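Local coordinates for protein EmGH1 (PDB 5Z87) that probably hydrolyses beta-glucosidic bonds, as a bacterial beta-glucosidase of glycoside hydrolase family 3, at residues E404-A409 with G604-H609; M412-I417 with G608-S613; S432-M437 with C525-M530; Y479-A484 with R512-E517. All blocks are in the same frame, centred on the assembly; numbering follows the deposited sequence.

How the contacts relate
All four contacts lie in or beside the family 3 C-terminal domain, a mixed six-stranded sheet with helices packed against it. Contacts 1 and 2 follow one another along helix 403-416, against the turn leading into helix 607-615 and then against that helix; their centres are 8 Å apart and they share G608 and H609. The roughly 190 residues they bracket include contact 3, which in turn brackets contact 4. Contact 3 pairs strands 436-440 and 527-533, its centre 19 Å from that of contact 2. Contact 4, 18 Å from contact 3 between centres, sets helix 508-522 against the turn leaving edge strand 476-480. Together they join helix 403-416 to helix 607-615 and, within the sheet, strand 436-440 to 527-533.

Contact 1: residues E404-A409 with G604-H609; sequences EHKLLA and GEQGGH
Q606 lays its side chain across the early turns of helix 403-416, its CG standing 3.2 Å from the carbonyl O of K406. That fit follows from the torsions: CG lies opposite the residue's own carbonyl carbon (chi1 -65°), and a bend at chi2 (-53°) turns the amide so that NE2 passes K406 CD. The amide NE2 of Q606 also gives a weak bond to E605 OE2 (3.3 Å), tying the two neighbouring side chains together. E605 takes a different course. Its CG sits between backbone N and carbonyl carbon, and the extended chain beyond carries the carboxylate to the flank of K406, crossing that side chain at about a right angle; OE2 rests 3.5 Å from K406 CG. The ammonium is not the partner here, since K406 NZ remains 6.0 Å from E605 OE2. The carboxylate is held instead by R401 through a salt bridge at OE2 and by the backbone N of Q142 at OE1. One turn on, A409 presents its methyl to the CG atoms of E605 and Q606. A water completes the junction, donating to A409 O at 2.7 Å and accepting from Q606 N at 2.9 Å. Q606, third residue of the type I turn G604 to G607, is the N-cap of helix 607-615, and the turn brings it up to helix 403-416. Direct contacts are therefore carbon against carbon or a polar atom, none of them a hydrogen bond, while polar cohesion runs through the water and through R401 and Q142; the buried E605 carboxylate is probably kept ionised by that arginine.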
loop_
_atom_site.group_PDB
_atom_site.type_symbol
_atom_site.label_atom_id
_atom_site.label_comp_id
_atom_site.label_asym_id
_atom_site.label_seq_id
_atom_site.Cartn_x
_atom_site.Cartn_y
_atom_site.Cartn_z
ATOM N N GLU A 404 -24.565 36.116 -10.419
ATOM C CA GLU A 404 -23.767 35.414 -11.417
ATOM C C GLU A 404 -22.932 34.295 -10.786
ATOM O O GLU A 404 -22.794 33.212 -11.370
ATOM C CB GLU A 404 -22.879 36.411 -12.156
ATOM C CG GLU A 404 -21.712 35.805 -12.889
ATOM C CD GLU A 404 -20.843 36.858 -13.559
ATOM O OE1 GLU A 404 -21.381 37.925 -13.942
ATOM O OE2 GLU A 404 -19.622 36.622 -13.695
ATOM N N HIS A 405 -22.388 34.525 -9.587
ATOM C CA HIS A 405 -21.554 33.503 -8.968
ATOM C C HIS A 405 -22.396 32.357 -8.415
ATOM O O HIS A 405 -21.989 31.189 -8.496
ATOM C CB HIS A 405 -20.669 34.122 -7.877
ATOM C CG HIS A 405 -19.540 34.960 -8.418
ATOM N ND1 HIS A 405 -18.568 35.517 -7.611
ATOM C CD2 HIS A 405 -19.225 35.318 -9.686
ATOM C CE1 HIS A 405 -17.708 36.188 -8.359
ATOM N NE2 HIS A 405 -18.081 36.081 -9.623
ATOM N N LYS A 406 -23.572 32.664 -7.857
ATOM C CA LYS A 406 -24.477 31.602 -7.421
ATOM C C LYS A 406 -24.949 30.768 -8.608
ATOM O O LYS A 406 -25.046 29.537 -8.513
ATOM C CB LYS A 406 -25.667 32.192 -6.668
ATOM C CG LYS A 406 -25.314 32.756 -5.308
ATOM C CD LYS A 406 -26.560 33.032 -4.452
ATOM C CE LYS A 406 -27.364 34.210 -4.998
ATOM N NZ LYS A 406 -28.327 34.743 -3.988
ATOM N N LEU A 407 -25.209 31.413 -9.748
ATOM C CA LEU A 407 -25.663 30.660 -10.909
ATOM C C LEU A 407 -24.553 29.764 -11.450
ATOM O O LEU A 407 -24.804 28.608 -11.826
ATOM C CB LEU A 407 -26.183 31.607 -11.985
ATOM C CG LEU A 407 -26.415 30.945 -13.346
ATOM C CD1 LEU A 407 -27.498 29.857 -13.271
ATOM C CD2 LEU A 407 -26.747 31.991 -14.397
ATOM N N LEU A 408 -23.315 30.268 -11.475
ATOM C CA LEU A 408 -22.192 29.417 -11.842
ATOM C C LEU A 408 -22.103 28.205 -10.917
ATOM O O LEU A 408 -21.935 27.073 -11.381
ATOM C CB LEU A 408 -20.893 30.221 -11.821
ATOM C CG LEU A 408 -19.617 29.447 -12.167
ATOM C CD1 LEU A 408 -19.736 28.794 -13.538
ATOM C CD2 LEU A 408 -18.402 30.366 -12.123
ATOM N N ALA A 409 -22.272 28.414 -9.609
ATOM C CA ALA A 409 -22.240 27.295 -8.675
ATOM C C ALA A 409 -23.353 26.287 -8.959
ATOM O O ALA A 409 -23.158 25.071 -8.810
ATOM C CB ALA A 409 -22.341 27.812 -7.245
ATOM N N GLY A 604 -22.014 21.653 -3.560
ATOM C CA GLY A 604 -21.928 23.097 -3.471
ATOM C C GLY A 604 -23.215 23.716 -2.954
ATOM O O GLY A 604 -24.159 23.031 -2.567
ATOM N N GLU A 605 -23.253 25.055 -2.952
ATOM C CA GLU A 605 -24.316 25.734 -2.223
ATOM C C GLU A 605 -25.628 25.777 -2.999
ATOM O O GLU A 605 -26.688 25.937 -2.390
ATOM C CB GLU A 605 -23.866 27.142 -1.827
ATOM C CG GLU A 605 -23.562 28.054 -2.990
ATOM C CD GLU A 605 -23.588 29.517 -2.582
ATOM O OE1 GLU A 605 -22.677 29.955 -1.836
ATOM O OE2 GLU A 605 -24.535 30.223 -2.992
ATOM N N GLN A 606 -25.583 25.615 -4.314
ATOM C CA GLN A 606 -26.777 25.468 -5.130
ATOM C C GLN A 606 -27.104 24.001 -5.422
ATOM O O GLN A 606 -27.911 23.718 -6.312
ATOM C CB GLN A 606 -26.615 26.251 -6.437
ATOM C CG GLN A 606 -26.507 27.763 -6.232
ATOM C CD GLN A 606 -27.658 28.343 -5.401
ATOM O OE1 GLN A 606 -28.827 28.158 -5.734
ATOM N NE2 GLN A 606 -27.322 29.044 -4.312
ATOM N N GLY A 607 -26.512 23.066 -4.675
ATOM C CA GLY A 607 -26.602 21.662 -5.053
ATOM C C GLY A 607 -28.016 21.109 -5.000
ATOM O O GLY A 607 -28.411 20.311 -5.855
ATOM N N GLY A 608 -28.793 21.520 -3.998
ATOM C CA GLY A 608 -30.153 21.024 -3.867
ATOM C C GLY A 608 -30.993 21.268 -5.106
ATOM O O GLY A 608 -31.803 20.421 -5.491
ATOM N N HIS A 609 -30.801 22.421 -5.755
ATOM C CA HIS A 609 -31.538 22.703 -6.986
ATOM C C HIS A 609 -31.048 21.833 -8.135
ATOM O O HIS A 609 -31.851 21.348 -8.945
ATOM C CB HIS A 609 -31.416 24.188 -7.361
ATOM C CG HIS A 609 -32.024 25.125 -6.358
ATOM N ND1 HIS A 609 -33.332 25.018 -5.933
ATOM C CD2 HIS A 609 -31.508 26.199 -5.713
ATOM C CE1 HIS A 609 -33.588 25.974 -5.057
ATOM N NE2 HIS A 609 -32.498 26.705 -4.908
HETATM O O HOH W 1 -23.694 24.443 -6.232
#

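Contact 2: residues M412-I417 with G608-S613; sequences MAEESI and GHAIAS
The methyl of A610 is the bump at the centre of this helix pair, fitting between A413 and E414 of the facing helix: A610 CB is 3.6 Å from A413 CB and equally 3.6 Å from E414 CG. The two alanines let the backbones come close, with the CA atoms of E414 and A610 only 5.1 Å apart and the short axes of 412-416 and 608-613 approaching to 8.6 Å. The segments run in broadly the same direction and cross at -45°. Beyond A610, the groove is closed at two ends by larger groups. I417, whose own backbone is extended, enters from one end; CG1 lies opposite the carbonyl carbon (chi1 -62°), and the near-straight chi2 carries CD1 to 3.7 Å from I611 CG1 and also against A610 CB. The two isoleucines cross at about a right angle, end against flank. At the other, E414 runs its aliphatic part over the A610 methyl and extends its carboxylate toward S613, whose OG remains 4.1 Å from E414 OE2. R410 joins the two, with a salt bridge to E414 OE2 and a hydrogen bond to S613 OG. Behind the interface, S416 OG donates to M412 O at 2.9 Å, approaching from above the carbonyl plane, while E415 N reaches the same oxygen from the opposite face. The chemistry is divided accordingly: methyl and methylene packing in the middle brings the helices together, and an arginine bridge at the polar end links the acid of one helix to the hydroxyl of the other.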
loop_
_atom_site.group_PDB
_atom_site.type_symbol
_atom_site.label_atom_id
_atom_site.label_comp_id
_atom_site.label_asym_id
_atom_site.label_seq_id
_atom_site.Cartn_x
_atom_site.Cartn_y
_atom_site.Cartn_z
ATOM N N MET A 412 -22.342 24.427 -12.275
ATOM C CA MET A 412 -21.252 23.478 -12.077
ATOM C C MET A 412 -21.781 22.171 -11.493
ATOM O O MET A 412 -21.451 21.083 -11.979
ATOM C CB MET A 412 -20.174 24.086 -11.182
ATOM C CG MET A 412 -18.890 23.258 -11.112
ATOM S SD MET A 412 -18.131 22.914 -12.726
ATOM C CE MET A 412 -16.675 23.920 -12.688
ATOM N N ALA A 413 -22.644 22.265 -10.473
ATOM C CA ALA A 413 -23.265 21.071 -9.909
ATOM C C ALA A 413 -24.038 20.283 -10.968
ATOM O O ALA A 413 -23.921 19.050 -11.039
ATOM C CB ALA A 413 -24.174 21.459 -8.745
ATOM N N GLU A 414 -24.809 20.978 -11.817
ATOM C CA GLU A 414 -25.549 20.313 -12.895
ATOM C C GLU A 414 -24.627 19.540 -13.842
ATOM O O GLU A 414 -25.057 18.549 -14.453
ATOM C CB GLU A 414 -26.384 21.342 -13.688
ATOM C CG GLU A 414 -27.491 22.020 -12.840
ATOM C CD GLU A 414 -28.325 23.073 -13.593
ATOM O OE1 GLU A 414 -27.882 23.582 -14.646
ATOM O OE2 GLU A 414 -29.442 23.387 -13.115
ATOM N N GLU A 415 -23.371 19.973 -13.989
ATOM C CA GLU A 415 -22.431 19.279 -14.863
ATOM C C GLU A 415 -21.680 18.158 -14.154
ATOM O O GLU A 415 -21.054 17.335 -14.826
ATOM C CB GLU A 415 -21.401 20.256 -15.452
ATOM C CG GLU A 415 -21.957 21.347 -16.347
ATOM C CD GLU A 415 -22.223 20.869 -17.764
ATOM O OE1 GLU A 415 -21.471 20.005 -18.261
ATOM O OE2 GLU A 415 -23.192 21.357 -18.382
ATOM N N SER A 416 -21.733 18.109 -12.828
ATOM C CA SER A 416 -20.879 17.241 -12.029
ATOM C C SER A 416 -21.580 16.012 -11.489
ATOM O O SER A 416 -20.937 14.965 -11.346
ATOM C CB SER A 416 -20.313 18.013 -10.839
ATOM O OG SER A 416 -19.526 19.091 -11.300
ATOM N N ILE A 417 -22.866 16.112 -11.151
ATOM C CA ILE A 417 -23.542 14.982 -10.526
ATOM C C ILE A 417 -23.509 13.777 -11.462
ATOM O O ILE A 417 -23.747 13.893 -12.672
ATOM C CB ILE A 417 -24.967 15.376 -10.114
ATOM C CG1 ILE A 417 -24.902 16.506 -9.084
ATOM C CG2 ILE A 417 -25.684 14.197 -9.504
ATOM C CD1 ILE A 417 -26.210 17.213 -8.860
ATOM N N GLY A 608 -28.793 21.520 -3.998
ATOM C CA GLY A 608 -30.153 21.024 -3.867
ATOM C C GLY A 608 -30.993 21.268 -5.106
ATOM O O GLY A 608 -31.803 20.421 -5.491
ATOM N N HIS A 609 -30.801 22.421 -5.755
ATOM C CA HIS A 609 -31.538 22.703 -6.986
ATOM C C HIS A 609 -31.048 21.833 -8.135
ATOM O O HIS A 609 -31.851 21.348 -8.945
ATOM C CB HIS A 609 -31.416 24.188 -7.361
ATOM C CG HIS A 609 -32.024 25.125 -6.358
ATOM N ND1 HIS A 609 -33.332 25.018 -5.933
ATOM C CD2 HIS A 609 -31.508 26.199 -5.713
ATOM C CE1 HIS A 609 -33.588 25.974 -5.057
ATOM N NE2 HIS A 609 -32.498 26.705 -4.908
ATOM N N ALA A 610 -29.731 21.640 -8.241
ATOM C CA ALA A 610 -29.211 20.846 -9.348
ATOM C C ALA A 610 -29.639 19.385 -9.222
ATOM O O ALA A 610 -30.001 18.755 -10.219
ATOM C CB ALA A 610 -27.691 20.979 -9.423
ATOM N N ILE A 611 -29.640 18.845 -8.002
ATOM C CA ILE A 611 -30.134 17.485 -7.781
ATOM C C ILE A 611 -31.589 17.355 -8.226
ATOM O O ILE A 611 -31.964 16.409 -8.932
ATOM C CB ILE A 611 -29.973 17.098 -6.304
ATOM C CG1 ILE A 611 -28.491 17.010 -5.941
ATOM C CG2 ILE A 611 -30.715 15.797 -6.011
ATOM C CD1 ILE A 611 -28.236 16.694 -4.487
ATOM N N ALA A 612 -32.437 18.296 -7.802
ATOM C CA ALA A 612 -33.842 18.235 -8.182
ATOM C C ALA A 612 -34.004 18.322 -9.692
ATOM O O ALA A 612 -34.804 17.591 -10.283
ATOM C CB ALA A 612 -34.621 19.352 -7.485
ATOM N N SER A 613 -33.227 19.189 -10.339
ATOM C CA SER A 613 -33.325 19.321 -11.788
ATOM C C SER A 613 -32.932 18.031 -12.507
ATOM O O SER A 613 -33.484 17.713 -13.570
ATOM C CB SER A 613 -32.454 20.489 -12.258
ATOM O OG SER A 613 -32.925 21.719 -11.725
#

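Contact 3: residues S432-M437 with C525-M530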
loop_
_atom_site.group_PDB
_atom_site.type_symbol
_atom_site.label_atom_id
_atom_site.label_comp_id
_atom_site.label_asym_id
_atom_site.label_seq_id
_atom_site.Cartn_x
_atom_site.Cartn_y
_atom_site.Cartn_z
ATOM N N SER A 432 -45.284 15.790 -13.234
ATOM C CA SER A 432 -46.740 15.741 -13.263
ATOM C C SER A 432 -47.292 14.422 -12.725
ATOM O O SER A 432 -48.451 14.379 -12.298
ATOM C CB SER A 432 -47.243 15.989 -14.686
ATOM O OG SER A 432 -46.820 14.956 -15.554
ATOM N N ALA A 433 -46.491 13.359 -12.701
ATOM C CA ALA A 433 -46.953 12.047 -12.257
ATOM C C ALA A 433 -46.689 11.777 -10.781
ATOM O O ALA A 433 -47.040 10.699 -10.291
ATOM C CB ALA A 433 -46.296 10.947 -13.093
ATOM N N VAL A 434 -46.078 12.707 -10.065
ATOM C CA VAL A 434 -45.731 12.502 -8.665
ATOM C C VAL A 434 -46.796 13.162 -7.809
ATOM O O VAL A 434 -47.248 14.271 -8.115
ATOM C CB VAL A 434 -44.330 13.072 -8.355
ATOM C CG1 VAL A 434 -44.027 12.994 -6.861
ATOM C CG2 VAL A 434 -43.260 12.342 -9.163
ATOM N N ARG A 435 -47.209 12.485 -6.739
ATOM C CA ARG A 435 -48.141 13.081 -5.795
ATOM C C ARG A 435 -47.498 13.402 -4.452
ATOM O O ARG A 435 -47.567 14.547 -3.997
ATOM C CB ARG A 435 -49.367 12.169 -5.586
ATOM C CG ARG A 435 -50.077 12.416 -4.247
ATOM C CD ARG A 435 -51.434 11.706 -4.113
ATOM N NE ARG A 435 -51.363 10.467 -3.330
ATOM C CZ ARG A 435 -50.995 10.380 -2.050
ATOM N NH1 ARG A 435 -50.664 11.463 -1.357
ATOM N NH2 ARG A 435 -50.964 9.195 -1.452
ATOM N N LYS A 436 -46.861 12.434 -3.796
ATOM C CA LYS A 436 -46.289 12.665 -2.470
ATOM C C LYS A 436 -44.924 11.993 -2.379
ATOM O O LYS A 436 -44.836 10.761 -2.351
ATOM C CB LYS A 436 -47.217 12.153 -1.373
ATOM C CG LYS A 436 -46.857 12.659 0.010
ATOM C CD LYS A 436 -47.775 12.072 1.073
ATOM C CE LYS A 436 -47.630 12.812 2.393
ATOM N NZ LYS A 436 -46.928 12.001 3.432
ATOM N N MET A 437 -43.868 12.801 -2.297
ATOM C CA MET A 437 -42.493 12.318 -2.260
ATOM C C MET A 437 -41.926 12.435 -0.853
ATOM O O MET A 437 -42.000 13.505 -0.239
ATOM C CB MET A 437 -41.624 13.103 -3.241
ATOM C CG MET A 437 -40.134 12.920 -3.011
ATOM S SD MET A 437 -39.130 14.129 -3.885
ATOM C CE MET A 437 -39.521 13.847 -5.602
ATOM N N CYS A 525 -46.426 7.627 0.542
ATOM C CA CYS A 525 -45.627 8.299 -0.473
ATOM C C CYS A 525 -45.415 7.376 -1.666
ATOM O O CYS A 525 -45.098 6.196 -1.494
ATOM C CB CYS A 525 -44.287 8.737 0.110
ATOM S SG CYS A 525 -44.455 9.842 1.550
ATOM N N ASP A 526 -45.604 7.913 -2.874
ATOM C CA ASP A 526 -45.360 7.134 -4.080
ATOM C C ASP A 526 -43.908 7.175 -4.547
ATOM O O ASP A 526 -43.505 6.302 -5.321
ATOM C CB ASP A 526 -46.268 7.601 -5.227
ATOM C CG ASP A 526 -46.422 9.095 -5.276
ATOM O OD1 ASP A 526 -46.689 9.678 -4.210
ATOM O OD2 ASP A 526 -46.290 9.686 -6.375
ATOM N N VAL A 527 -43.117 8.153 -4.098
ATOM C CA VAL A 527 -41.697 8.262 -4.430
ATOM C C VAL A 527 -40.900 8.469 -3.146
ATOM O O VAL A 527 -41.280 9.288 -2.298
ATOM C CB VAL A 527 -41.430 9.417 -5.412
ATOM C CG1 VAL A 527 -39.935 9.586 -5.641
ATOM C CG2 VAL A 527 -42.153 9.181 -6.714
ATOM N N ILE A 528 -39.800 7.726 -3.003
ATOM C CA ILE A 528 -38.866 7.863 -1.887
ATOM C C ILE A 528 -37.506 8.264 -2.453
ATOM O O ILE A 528 -36.987 7.595 -3.355
ATOM C CB ILE A 528 -38.743 6.556 -1.086
ATOM C CG1 ILE A 528 -40.106 6.080 -0.590
ATOM C CG2 ILE A 528 -37.770 6.712 0.074
ATOM C CD1 ILE A 528 -40.018 4.743 0.089
ATOM N N VAL A 529 -36.933 9.348 -1.935
ATOM C CA VAL A 529 -35.616 9.822 -2.362
ATOM C C VAL A 529 -34.703 9.773 -1.149
ATOM O O VAL A 529 -34.870 10.565 -0.211
ATOM C CB VAL A 529 -35.657 11.236 -2.950
ATOM C CG1 VAL A 529 -34.247 11.731 -3.168
ATOM C CG2 VAL A 529 -36.430 11.260 -4.255
ATOM N N MET A 530 -33.740 8.846 -1.163
ATOM C CA MET A 530 -32.841 8.636 -0.033
ATOM C C MET A 530 -31.556 9.436 -0.233
ATOM O O MET A 530 -30.887 9.307 -1.268
ATOM C CB MET A 530 -32.533 7.152 0.130
ATOM C CG MET A 530 -33.763 6.272 -0.065
ATOM S SD MET A 530 -33.491 4.563 0.406
ATOM C CE MET A 530 -32.490 3.973 -0.970
#
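The carboxylate of D526 is the flat group at the heart of this contact, and it is gripped at its edge. Each oxygen uses its syn lone pair: OD2 accepts from R435 N at 3.0 Å with an almost straight N-H...O angle of 176°, and OD1 accepts from K436 N at 2.8 Å with a more bent one of 154°. Two successive peptide N-H groups thus hold both oxygens and fix the rotation of the group. CG of D526 lies between its backbone N and carbonyl carbon (chi1 40°), which turns the carboxylate onto segment 432-437. A weak bond from D526 N to K436 O returns the grip. From there the segments continue as parallel strands, M437 bridging to V527, with M437 CA giving a CH...O contact to V527 O at 3.3 Å. On the face carrying M437 and V527, the thioether SD of M437 lies 4.0 Å from V529 CG2, and V434 CG2 meets V527 CG2. K436 instead runs its chain, straight until a bend at chi4, past the sulfur of C525 and ends in salt bridges to D524 and E478. The aspartate therefore takes up backbone N-H groups just before regular pairing begins; K436 O, 2.8 Å from D526 OD1, is probably an unfavourable neighbour for its negative charge, offset by the two N-H bonds, while apolar side chains pack the sheet face alongside.

Contact 4: residues Y479-A484 with R512-E517; sequences YAQGCA and RRLIAE
This is a loop-on-helix contact at the sheet's edge: the turn that leaves strand 476-480 packs on helix 508-522 through G482, L514 and I515. The CA atoms of G482 and I515 are 5.0 Å apart, and the positive phi of G482 (83°), at which a side chain would jam against the carbonyl O of Q481, accounts for the glycine and turns the chain as it leaves the strand. Its carbonyl oxygen presses on the helix, with G482 O 3.3 Å from L514 CB and 3.5 Å from I515 CG1. Although I515 N is near that oxygen, the angle is too poor for a bond, so the polar link is made by a water instead. This water accepts from G482 N at 2.9 Å and donates to L514 O at 2.6 Å, bridging the turn to the helix backbone. L514 supplies the main apolar surface. With CG opposite its carbonyl carbon (chi1 -68°) and chi2 near 164°, it places CD1 at 4.1 Å from Q481 CG, the two side chains meeting obliquely, and near CA of C483. Q481 bends at chi2 away from the helix; its OE1 accepts from the backbone N of G491, and its NE2 makes a weak bond to C483 O. On the far flank, I515 and C483 both reach helix 561-569, meeting L564, while N511 OD1 takes the N-H of A484. The strand's own A480 pairs with V439 of the next strand. A helix set against the outgoing end of an edge strand, its chain then returning as inner strand 527-533, is the layered alpha/beta build of the family 3 C-terminal domain.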
loop_
_atom_site.group_PDB
_atom_site.type_symbol
_atom_site.label_atom_id
_atom_site.label_comp_id
_atom_site.label_asym_id
_atom_site.label_seq_id
_atom_site.Cartn_x
_atom_site.Cartn_y
_atom_site.Cartn_z
ATOM N N TYR A 479 -40.673 14.941 4.813
ATOM C CA TYR A 479 -39.287 14.743 5.187
ATOM C C TYR A 479 -39.231 13.872 6.425
ATOM O O TYR A 479 -40.026 14.043 7.350
ATOM C CB TYR A 479 -38.570 16.076 5.469
ATOM C CG TYR A 479 -37.336 15.928 6.339
ATOM C CD1 TYR A 479 -36.163 15.380 5.833
ATOM C CD2 TYR A 479 -37.347 16.325 7.667
ATOM C CE1 TYR A 479 -35.037 15.237 6.630
ATOM C CE2 TYR A 479 -36.231 16.187 8.470
ATOM C CZ TYR A 479 -35.071 15.647 7.946
ATOM O OH TYR A 479 -33.952 15.514 8.747
ATOM N N ALA A 480 -38.293 12.937 6.426
ATOM C CA ALA A 480 -37.959 12.146 7.595
ATOM C C ALA A 480 -36.444 12.105 7.748
ATOM O O ALA A 480 -35.711 12.064 6.755
ATOM C CB ALA A 480 -38.531 10.720 7.487
ATOM N N GLN A 481 -35.979 12.137 8.995
ATOM C CA GLN A 481 -34.548 12.008 9.261
ATOM C C GLN A 481 -33.992 10.699 8.689
ATOM O O GLN A 481 -32.947 10.688 8.024
ATOM C CB GLN A 481 -34.303 12.104 10.771
ATOM C CG GLN A 481 -32.854 11.948 11.202
ATOM C CD GLN A 481 -31.974 13.101 10.754
ATOM O OE1 GLN A 481 -32.455 14.205 10.473
ATOM N NE2 GLN A 481 -30.673 12.847 10.679
ATOM N N GLY A 482 -34.694 9.587 8.917
ATOM C CA GLY A 482 -34.235 8.292 8.449
ATOM C C GLY A 482 -33.240 7.681 9.414
ATOM O O GLY A 482 -33.559 6.720 10.117
ATOM N N CYS A 483 -32.027 8.238 9.448
ATOM C CA CYS A 483 -31.023 7.909 10.454
ATOM C C CYS A 483 -30.009 9.044 10.503
ATOM O O CYS A 483 -29.956 9.897 9.612
ATOM C CB CYS A 483 -30.324 6.577 10.160
ATOM S SG CYS A 483 -29.243 6.624 8.686
ATOM N N ALA A 484 -29.211 9.046 11.565
ATOM C CA ALA A 484 -28.113 9.983 11.734
ATOM C C ALA A 484 -26.793 9.265 11.486
ATOM O O ALA A 484 -26.648 8.078 11.796
ATOM C CB ALA A 484 -28.113 10.600 13.140
ATOM N N ARG A 512 -32.426 3.061 14.774
ATOM C CA ARG A 512 -33.458 2.072 14.462
ATOM C C ARG A 512 -34.855 2.641 14.660
ATOM O O ARG A 512 -35.744 2.423 13.827
ATOM C CB ARG A 512 -33.266 0.823 15.312
ATOM C CG ARG A 512 -31.912 0.232 15.111
ATOM C CD ARG A 512 -31.845 -1.242 15.345
ATOM N NE ARG A 512 -30.727 -1.742 14.552
ATOM C CZ ARG A 512 -29.469 -1.800 14.980
ATOM N NH1 ARG A 512 -28.518 -2.251 14.167
ATOM N NH2 ARG A 512 -29.166 -1.424 16.221
ATOM N N ARG A 513 -35.066 3.387 15.751
ATOM C CA ARG A 513 -36.345 4.063 15.939
ATOM C C ARG A 513 -36.605 5.054 14.814
ATOM O O ARG A 513 -37.729 5.138 14.301
ATOM C CB ARG A 513 -36.382 4.760 17.301
ATOM C CG ARG A 513 -36.130 3.813 18.471
ATOM C CD ARG A 513 -36.496 4.456 19.806
ATOM N NE ARG A 513 -35.582 5.537 20.186
ATOM C CZ ARG A 513 -34.458 5.367 20.886
ATOM N NH1 ARG A 513 -33.694 6.415 21.189
ATOM N NH2 ARG A 513 -34.093 4.150 21.285
ATOM N N LEU A 514 -35.572 5.796 14.395
ATOM C CA LEU A 514 -35.764 6.751 13.309
ATOM C C LEU A 514 -36.063 6.043 11.997
ATOM O O LEU A 514 -36.781 6.588 11.152
ATOM C CB LEU A 514 -34.538 7.652 13.169
ATOM C CG LEU A 514 -34.278 8.643 14.306
ATOM C CD1 LEU A 514 -32.846 9.189 14.231
ATOM C CD2 LEU A 514 -35.315 9.783 14.297
ATOM N N ILE A 515 -35.530 4.834 11.811
ATOM C CA ILE A 515 -35.825 4.062 10.607
ATOM C C ILE A 515 -37.294 3.648 10.586
ATOM O O ILE A 515 -37.990 3.821 9.577
ATOM C CB ILE A 515 -34.896 2.837 10.513
ATOM C CG1 ILE A 515 -33.480 3.261 10.124
ATOM C CG2 ILE A 515 -35.457 1.829 9.523
ATOM C CD1 ILE A 515 -32.459 2.145 10.313
ATOM N N ALA A 516 -37.779 3.089 11.701
ATOM C CA ALA A 516 -39.195 2.740 11.826
ATOM C C ALA A 516 -40.097 3.935 11.523
ATOM O O ALA A 516 -41.074 3.818 10.773
ATOM C CB ALA A 516 -39.472 2.194 13.230
ATOM N N GLU A 517 -39.766 5.108 12.072
ATOM C CA GLU A 517 -40.584 6.292 11.813
ATOM C C GLU A 517 -40.610 6.646 10.332
ATOM O O GLU A 517 -41.656 7.038 9.797
ATOM C CB GLU A 517 -40.080 7.479 12.633
ATOM C CG GLU A 517 -40.517 7.456 14.088
ATOM C CD GLU A 517 -39.848 8.537 14.922
ATOM O OE1 GLU A 517 -39.691 8.328 16.149
ATOM O OE2 GLU A 517 -39.480 9.593 14.349
HETATM O O HOH W 2 -37.032 9.086 10.490
#